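Local coordinates for 2-dehydro-3-deoxy-D-arabinonate dehydratase (Sulfolobus solfataricus, PDB 2Q18), which catalyses the dehydration of 2-dehydro-3-deoxy-D-arabinonate to 2,5-dioxopentanoate, a step in the oxidation of pentoses to 2-oxoglutarate, at residues Y159-D164 / G280-P285. Numbering follows the deposited sequence.
Sequences YTIMDD and GTLITP
Ile-161 and Leu-282 pack against each other where two strands from different sheets meet face to face. The strands run roughly parallel, with 30° between their directions, and their axes come within 7.9 Å. The two side chains lie alongside each other and point opposite ways. In Ile-161, CG1 stands anti to the carbonyl carbon (chi1 -54°) and the arm is extended beyond it, which carries CD1 to the backbone at the start of 280-285. There CD1 lies 3.3 Å from Gly-280 O and 3.8 Å from Leu-282 N. The other branch, CG2, rests 4.1 Å from both CB and CD2 of Leu-282. Chi1 of 174° turns CG of Leu-282 away from its N and sends CD2 toward 159-164, 4.0 Å from Ile-161 O. Ile-274 and Ile-276 of strand 271-276 also touch Ile-161. With an alanine in place of Ile-161, the backbone at Gly-280 would probably lose its cover, and Leu-282 CB and CD2 their apolar neighbour. Further along, the contact turns polar. A water donates to Asp-163 OD2 at 2.6 Å and is also hydrogen-bonded to Thr-284 OG1 at 2.6 Å. The other carboxylate oxygen, Asp-163 OD1, accepts from the backbone N of Glu-143, a magnesium ligand. The next residue, Asp-164, also binds magnesium. The arrangement is sheet-on-sheet packing in the FAH fold, with one strand leading into the metal site.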
loop_
_atom_site.group_PDB
_atom_site.type_symbol
_atom_site.label_atom_id
_atom_site.label_comp_id
_atom_site.label_asym_id
_atom_site.label_seq_id
_atom_site.Cartn_x
_atom_site.Cartn_y
_atom_site.Cartn_z
ATOM N N TYR A 159 -24.233 12.707 -13.944
ATOM C CA TYR A 159 -24.691 14.030 -13.517
ATOM C C TYR A 159 -24.957 14.058 -12.022
ATOM O O TYR A 159 -25.317 13.042 -11.426
ATOM C CB TYR A 159 -25.983 14.426 -14.247
ATOM C CG TYR A 159 -25.853 14.529 -15.748
ATOM C CD1 TYR A 159 -25.618 15.759 -16.361
ATOM C CD2 TYR A 159 -25.968 13.396 -16.560
ATOM C CE1 TYR A 159 -25.499 15.862 -17.745
ATOM C CE2 TYR A 159 -25.844 13.488 -17.945
ATOM C CZ TYR A 159 -25.609 14.725 -18.527
ATOM O OH TYR A 159 -25.488 14.832 -19.892
ATOM N N THR A 160 -24.792 15.234 -11.430
ATOM C CA THR A 160 -25.037 15.430 -10.010
ATOM C C THR A 160 -25.454 16.885 -9.754
ATOM O O THR A 160 -25.392 17.728 -10.657
ATOM C CB THR A 160 -23.792 15.013 -9.159
ATOM O OG1 THR A 160 -24.169 14.832 -7.788
ATOM C CG2 THR A 160 -22.659 16.041 -9.258
ATOM N N ILE A 161 -25.896 17.167 -8.533
ATOM C CA ILE A 161 -26.195 18.533 -8.113
ATOM C C ILE A 161 -24.946 19.088 -7.451
ATOM O O ILE A 161 -24.337 18.406 -6.637
ATOM C CB ILE A 161 -27.349 18.566 -7.077
ATOM C CG1 ILE A 161 -28.581 17.825 -7.607
ATOM C CG2 ILE A 161 -27.678 20.010 -6.671
ATOM C CD1 ILE A 161 -29.595 17.454 -6.524
ATOM N N MET A 162 -24.557 20.314 -7.788
ATOM C CA MET A 162 -23.459 20.959 -7.065
ATOM C C MET A 162 -23.864 22.337 -6.571
ATOM O O MET A 162 -24.568 23.072 -7.262
ATOM C CB MET A 162 -22.173 21.046 -7.915
ATOM C CG MET A 162 -20.955 21.689 -7.192
ATOM S SD MET A 162 -19.322 21.366 -7.961
ATOM C CE MET A 162 -19.039 19.699 -7.363
ATOM N N ASP A 163 -23.403 22.673 -5.370
ATOM C CA ASP A 163 -23.516 24.025 -4.847
ATOM C C ASP A 163 -22.143 24.675 -4.935
ATOM O O ASP A 163 -21.224 24.297 -4.209
ATOM C CB ASP A 163 -24.006 23.985 -3.392
ATOM C CG ASP A 163 -24.287 25.368 -2.811
ATOM O OD1 ASP A 163 -23.981 26.392 -3.461
ATOM O OD2 ASP A 163 -24.819 25.426 -1.677
ATOM N N ASP A 164 -22.012 25.647 -5.833
ATOM C CA ASP A 164 -20.803 26.457 -5.928
ATOM C C ASP A 164 -20.938 27.621 -4.946
ATOM O O ASP A 164 -21.413 28.699 -5.306
ATOM C CB ASP A 164 -20.597 26.945 -7.379
ATOM C CG ASP A 164 -19.394 27.880 -7.543
ATOM O OD1 ASP A 164 -18.669 28.150 -6.560
ATOM O OD2 ASP A 164 -19.174 28.363 -8.675
ATOM N N GLY A 280 -32.248 14.454 -7.481
ATOM C CA GLY A 280 -32.763 14.468 -6.115
ATOM C C GLY A 280 -32.678 15.835 -5.470
ATOM O O GLY A 280 -32.789 16.861 -6.142
ATOM N N THR A 281 -32.483 15.844 -4.157
ATOM C CA THR A 281 -32.343 17.084 -3.414
ATOM C C THR A 281 -31.104 17.013 -2.539
ATOM O O THR A 281 -30.981 16.124 -1.692
ATOM C CB THR A 281 -33.600 17.384 -2.547
ATOM O OG1 THR A 281 -34.749 17.504 -3.396
ATOM C CG2 THR A 281 -33.425 18.681 -1.764
ATOM N N LEU A 282 -30.189 17.952 -2.763
ATOM C CA LEU A 282 -28.985 18.086 -1.960
ATOM C C LEU A 282 -29.254 19.064 -0.819
ATOM O O LEU A 282 -29.680 20.194 -1.061
ATOM C CB LEU A 282 -27.823 18.596 -2.829
ATOM C CG LEU A 282 -26.492 18.931 -2.145
ATOM C CD1 LEU A 282 -25.796 17.665 -1.649
ATOM C CD2 LEU A 282 -25.584 19.702 -3.102
ATOM N N ILE A 283 -28.988 18.630 0.410
ATOM C CA ILE A 283 -29.286 19.428 1.597
ATOM C C ILE A 283 -28.041 19.627 2.454
ATOM O O ILE A 283 -27.422 18.659 2.898
ATOM C CB ILE A 283 -30.421 18.781 2.452
ATOM C CG1 ILE A 283 -31.706 18.638 1.628
ATOM C CG2 ILE A 283 -30.667 19.591 3.730
ATOM C CD1 ILE A 283 -32.724 17.656 2.211
ATOM N N THR A 284 -27.677 20.884 2.689
ATOM C CA THR A 284 -26.507 21.193 3.501
ATOM C C THR A 284 -26.774 22.329 4.492
ATOM O O THR A 284 -27.188 23.424 4.089
ATOM C CB THR A 284 -25.279 21.587 2.632
ATOM O OG1 THR A 284 -25.570 22.785 1.905
ATOM C CG2 THR A 284 -24.893 20.469 1.648
ATOM N N PRO A 285 -26.536 22.075 5.793
ATOM C CA PRO A 285 -26.498 23.177 6.758
ATOM C C PRO A 285 -25.312 24.101 6.494
ATOM O O PRO A 285 -24.376 23.723 5.778
ATOM C CB PRO A 285 -26.336 22.472 8.110
ATOM C CG PRO A 285 -25.790 21.119 7.784
ATOM C CD PRO A 285 -26.322 20.761 6.431
HETATM O O HOH W 1 -25.414 23.116 -0.703
#